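Local atomic coordinates of beta-galactosidase (Marinomonas sp. ef1, PDB entry 6Y2K), a protein that catalyses the hydrolysis of terminal beta-galactosides as a cold-active, hexameric member of glycoside hydrolase family 42. Residues G295-H298 and H299-R303; R441-E444 and A445-L449. All coordinates share one frame; numbering follows the deposited sequence.

In the fold
Contact 1 (295-303) is a run of helix 294-305, between strands 261-266 and 310-315 of the eight-stranded TIM barrel; contact 2 (441-449) ends helix 435-448 of the domain whose family is named for trimerisation. Their centres lie about 13 Å apart and they touch. Tyr443 OH comes 2.6 Å from Asp300 OD2 and 3.1 Å from Ala296 O, both probable hydrogen bonds, while Ala296 CB packs 3.3 Å from Arg447 NH2. The pair therefore joins the two domains within one subunit, and no neighbouring subunit reaches either run. Contact 1 is about 6 Å from the centre of the chain, contact 2 about 17 Å.

Contact 1 (G295-H298 and H299-R303); sequences GAFH and HDLYR
His298 and Tyr302 lie side by side, one turn apart on helix 294-305 of the TIM barrel, pointing the same way. CB and CD2 of His298 each come 4.0 Å from Tyr302 CE2, and the backbone link beneath them is Tyr302 N to His298 O at 2.9 Å. Phe297 CD2 sits over the centre of the imidazole of His298, whose ND1 bonds back to Ala294 O; Phe246 meets the same ring edge-to-face. Tyr302 OH bonds to Met244 O, at the end of barrel strand 238-244.

One turn after Gly295, His299 lays its ring over the glycine's backbone. With CG beside its own backbone N (chi1 -62°), the ring folds back along the helix, and Gly295 O lies 3.1 Å above its plane, toward the rim. That oxygen also accepts the His299 N-H at 2.8 Å. Trp264 at ND1 and Glu340 at NE2 fix the rotation of the ring. Further along, Asp300 OD2 bonds to Tyr443 OH, while OD1 takes Arg303 NH1 at 2.7 Å on its anti lone pair, a salt bridge within the turn. The glycine finishes the packing with a CH-pi contact, Gly295 CA lying 4.2 Å from the centroid of the His299 ring.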
loop_
_atom_site.group_PDB
_atom_site.type_symbol
_atom_site.label_atom_id
_atom_site.label_comp_id
_atom_site.label_asym_id
_atom_site.label_seq_id
_atom_site.Cartn_x
_atom_site.Cartn_y
_atom_site.Cartn_z
ATOM N N GLY A 295 6.360 -13.498 30.585
ATOM C CA GLY A 295 6.672 -14.203 31.830
ATOM C C GLY A 295 7.451 -13.316 32.781
ATOM O O GLY A 295 7.078 -13.157 33.941
ATOM N N ALA A 296 8.535 -12.746 32.256
ATOM C CA ALA A 296 9.447 -11.871 32.997
ATOM C C ALA A 296 8.758 -10.808 33.839
ATOM O O ALA A 296 9.062 -10.664 35.022
ATOM C CB ALA A 296 10.427 -11.216 32.031
ATOM N N PHE A 297 7.848 -10.047 33.230
ATOM C CA PHE A 297 7.105 -9.008 33.941
ATOM C C PHE A 297 6.438 -9.565 35.198
ATOM O O PHE A 297 6.555 -8.991 36.279
ATOM C CB PHE A 297 6.046 -8.366 33.029
ATOM C CG PHE A 297 5.335 -7.199 33.664
ATOM C CD1 PHE A 297 5.853 -5.913 33.560
ATOM C CD2 PHE A 297 4.163 -7.386 34.393
ATOM C CE1 PHE A 297 5.218 -4.839 34.157
ATOM C CE2 PHE A 297 3.518 -6.305 34.992
ATOM C CZ PHE A 297 4.042 -5.035 34.867
ATOM N N HIS A 298 5.755 -10.692 35.041
ATOM C CA HIS A 298 5.025 -11.325 36.130
ATOM C C HIS A 298 5.929 -12.056 37.133
ATOM O O HIS A 298 5.642 -12.056 38.326
ATOM C CB HIS A 298 3.957 -12.251 35.557
ATOM C CG HIS A 298 2.904 -11.510 34.805
ATOM N ND1 HIS A 298 2.931 -11.368 33.436
ATOM C CD2 HIS A 298 1.830 -10.808 35.238
ATOM C CE1 HIS A 298 1.905 -10.627 33.053
ATOM N NE2 HIS A 298 1.222 -10.274 34.126
ATOM N N HIS A 299 7.015 -12.659 36.662
ATOM C CA HIS A 299 7.983 -13.269 37.581
ATOM C C HIS A 299 8.484 -12.207 38.583
ATOM O O HIS A 299 8.532 -12.455 39.782
ATOM C CB HIS A 299 9.189 -13.846 36.850
ATOM C CG HIS A 299 8.873 -14.948 35.892
ATOM N ND1 HIS A 299 7.949 -15.931 36.155
ATOM C CD2 HIS A 299 9.405 -15.248 34.683
ATOM C CE1 HIS A 299 7.913 -16.785 35.146
ATOM N NE2 HIS A 299 8.783 -16.389 34.234
ATOM N N ASP A 300 8.836 -11.024 38.077
ATOM C CA ASP A 300 9.319 -9.920 38.928
ATOM C C ASP A 300 8.227 -9.312 39.829
ATOM O O ASP A 300 8.473 -9.036 41.010
ATOM C CB ASP A 300 9.994 -8.829 38.074
ATOM C CG ASP A 300 11.308 -9.298 37.423
ATOM O OD1 ASP A 300 11.952 -10.258 37.939
ATOM O OD2 ASP A 300 11.691 -8.703 36.381
ATOM N N LEU A 301 7.035 -9.103 39.282
ATOM C CA LEU A 301 5.895 -8.621 40.075
ATOM C C LEU A 301 5.578 -9.584 41.233
ATOM O O LEU A 301 5.443 -9.164 42.387
ATOM C CB LEU A 301 4.662 -8.443 39.179
ATOM C CG LEU A 301 3.299 -8.137 39.808
ATOM C CD1 LEU A 301 3.270 -6.763 40.456
ATOM C CD2 LEU A 301 2.227 -8.245 38.736
ATOM N N TYR A 302 5.492 -10.871 40.923
ATOM C CA TYR A 302 5.097 -11.868 41.926
ATOM C C TYR A 302 6.224 -12.267 42.888
ATOM O O TYR A 302 5.944 -12.622 44.034
ATOM C CB TYR A 302 4.413 -13.078 41.266
ATOM C CG TYR A 302 3.077 -12.711 40.606
ATOM C CD1 TYR A 302 2.126 -11.948 41.286
ATOM C CD2 TYR A 302 2.768 -13.118 39.305
ATOM C CE1 TYR A 302 0.918 -11.586 40.694
ATOM C CE2 TYR A 302 1.547 -12.772 38.711
ATOM C CZ TYR A 302 0.625 -12.008 39.414
ATOM O OH TYR A 302 -0.602 -11.643 38.876
ATOM N N ARG A 303 7.482 -12.188 42.458
ATOM C CA ARG A 303 8.590 -12.264 43.419
ATOM C C ARG A 303 8.422 -11.164 44.489
ATOM O O ARG A 303 8.634 -11.418 45.670
ATOM C CB ARG A 303 9.962 -12.170 42.743
ATOM C CG ARG A 303 11.128 -12.395 43.712
ATOM C CD ARG A 303 12.488 -12.484 43.022
ATOM N NE ARG A 303 12.863 -11.187 42.441
ATOM C CZ ARG A 303 12.736 -10.838 41.161
ATOM N NH1 ARG A 303 12.290 -11.697 40.243
ATOM N NH2 ARG A 303 13.084 -9.607 40.788
#

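Contact 2 (R441-E444 and A445-L449); sequences RMYE and AMREL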
loop_
_atom_site.group_PDB
_atom_site.type_symbol
_atom_site.label_atom_id
_atom_site.label_comp_id
_atom_site.label_asym_id
_atom_site.label_seq_id
_atom_site.Cartn_x
_atom_site.Cartn_y
_atom_site.Cartn_z
ATOM N N ARG A 441 5.431 -1.510 28.927
ATOM C CA ARG A 441 6.309 -0.919 27.898
ATOM C C ARG A 441 7.555 -0.225 28.487
ATOM O O ARG A 441 8.620 -0.230 27.851
ATOM C CB ARG A 441 5.524 0.026 26.986
ATOM C CG ARG A 441 4.422 -0.655 26.183
ATOM C CD ARG A 441 4.954 -1.717 25.233
ATOM N NE ARG A 441 3.887 -2.475 24.573
ATOM C CZ ARG A 441 4.084 -3.545 23.801
ATOM N NH1 ARG A 441 5.310 -4.002 23.556
ATOM N NH2 ARG A 441 3.049 -4.167 23.251
ATOM N N MET A 442 7.435 0.340 29.687
ATOM C CA MET A 442 8.624 0.841 30.405
ATOM C C MET A 442 9.533 -0.341 30.772
ATOM O O MET A 442 10.750 -0.263 30.612
ATOM C CB MET A 442 8.250 1.646 31.656
ATOM C CG MET A 442 7.564 2.979 31.360
ATOM S SD MET A 442 7.716 4.168 32.709
ATOM C CE MET A 442 9.335 4.849 32.368
ATOM N N TYR A 443 8.918 -1.440 31.215
ATOM C CA TYR A 443 9.638 -2.661 31.566
ATOM C C TYR A 443 10.345 -3.281 30.351
ATOM O O TYR A 443 11.505 -3.690 30.452
ATOM C CB TYR A 443 8.679 -3.663 32.221
ATOM C CG TYR A 443 9.314 -4.963 32.665
ATOM C CD1 TYR A 443 9.961 -5.068 33.904
ATOM C CD2 TYR A 443 9.249 -6.093 31.862
ATOM C CE1 TYR A 443 10.521 -6.270 34.322
ATOM C CE2 TYR A 443 9.811 -7.294 32.261
ATOM C CZ TYR A 443 10.447 -7.379 33.488
ATOM O OH TYR A 443 11.000 -8.578 33.856
ATOM N N GLU A 444 9.646 -3.345 29.217
ATOM C CA GLU A 444 10.225 -3.843 27.963
ATOM C C GLU A 444 11.493 -3.084 27.568
ATOM O O GLU A 444 12.481 -3.702 27.170
ATOM C CB GLU A 444 9.201 -3.767 26.826
ATOM C CG GLU A 444 9.728 -4.162 25.455
ATOM C CD GLU A 444 8.668 -4.072 24.370
ATOM O OE1 GLU A 444 8.563 -5.010 23.553
ATOM O OE2 GLU A 444 7.942 -3.056 24.334
ATOM N N ALA A 445 11.449 -1.757 27.673
ATOM C CA ALA A 445 12.618 -0.910 27.403
ATOM C C ALA A 445 13.810 -1.240 28.322
ATOM O O ALA A 445 14.948 -1.341 27.855
ATOM C CB ALA A 445 12.243 0.561 27.521
ATOM N N MET A 446 13.539 -1.422 29.615
ATOM C CA MET A 446 14.569 -1.853 30.583
ATOM C C MET A 446 15.183 -3.183 30.171
ATOM O O MET A 446 16.414 -3.356 30.200
ATOM C CB MET A 446 13.982 -2.020 31.987
ATOM C CG MET A 446 13.540 -0.737 32.672
ATOM S SD MET A 446 12.712 -1.132 34.228
ATOM C CE MET A 446 12.416 0.521 34.817
ATOM N N ARG A 447 14.319 -4.116 29.778
ATOM C CA ARG A 447 14.744 -5.459 29.393
ATOM C C ARG A 447 15.528 -5.499 28.083
ATOM O O ARG A 447 16.477 -6.287 27.953
ATOM C CB ARG A 447 13.536 -6.387 29.312
ATOM C CG ARG A 447 12.899 -6.670 30.670
ATOM C CD ARG A 447 13.387 -7.995 31.222
ATOM N NE ARG A 447 12.852 -9.103 30.434
ATOM C CZ ARG A 447 13.299 -10.354 30.457
ATOM N NH1 ARG A 447 14.323 -10.707 31.238
ATOM N NH2 ARG A 447 12.718 -11.266 29.683
ATOM N N GLU A 448 15.142 -4.653 27.120
ATOM C CA GLU A 448 15.904 -4.494 25.864
ATOM C C GLU A 448 17.305 -3.894 26.095
ATOM O O GLU A 448 18.178 -4.013 25.236
ATOM C CB GLU A 448 15.124 -3.636 24.856
ATOM C CG GLU A 448 13.936 -4.360 24.243
ATOM C CD GLU A 448 13.064 -3.467 23.355
ATOM O OE1 GLU A 448 13.049 -2.239 23.552
ATOM O OE2 GLU A 448 12.375 -4.003 22.460
ATOM N N LEU A 449 17.492 -3.235 27.241
ATOM C CA LEU A 449 18.797 -2.730 27.686
ATOM C C LEU A 449 19.568 -3.714 28.568
ATOM O O LEU A 449 20.614 -3.360 29.119
ATOM C CB LEU A 449 18.616 -1.402 28.421
ATOM C CG LEU A 449 18.137 -0.233 27.565
ATOM C CD1 LEU A 449 17.838 0.970 28.450
ATOM C CD2 LEU A 449 19.161 0.132 26.496
HETATM O O HOH W 1 10.863 -6.222 22.796
#
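Tyr443 and Arg447 meet through a CH-pi contact: Arg447 CG lies over one face of the phenol, 3.9 Å from the ring centroid and displaced toward the rim, with CE2 the nearest ring atom at 3.5 Å. Tyr443 has CG anti to its backbone N (chi1 -179°), which sends the ring outward with a modest forward lean, alongside the arginine. The Arg447 chain bends at chi2 and chi3, carrying CD past Tyr443 OH and leaving the guanidinium only 22° from the ring plane. Its polar end turns to Asp293 and to Pro292 O, and the tyrosine hydroxyl to Asp300.

The charged contacts gather round Glu444. Arg441 NH1 gives OE2 a salt bridge of 2.9 Å, in the guanidinium plane but from above the plane of the carboxylate; Glu282 shares that NH1. Glu444 OE1 and Glu448 OE2 stand 4.1 Å apart, two like charges bridged by one water that donates to both, at 2.7 Å from each. His291 bonds to Glu444 OE1, Asn585 and Lys589 to Glu448 OE1, and the lysine probably eases the repulsion further.

Backbone bonds carry the rest. Glu448 N to Glu444 O is the shortest of the four that join the halves, at 2.8 Å. On the Ala445 side, Leu588 and Leu592 of helix 585-598 pack against the run. These four bonds and the Tyr443-Arg447 and Glu444-Glu448 pairs share the i to i+4 spacing of an alpha-helix, here the last turns of helix 435-448, part of the beta-alpha-beta crossover between adjacent parallel strands 412-415 and 453-456.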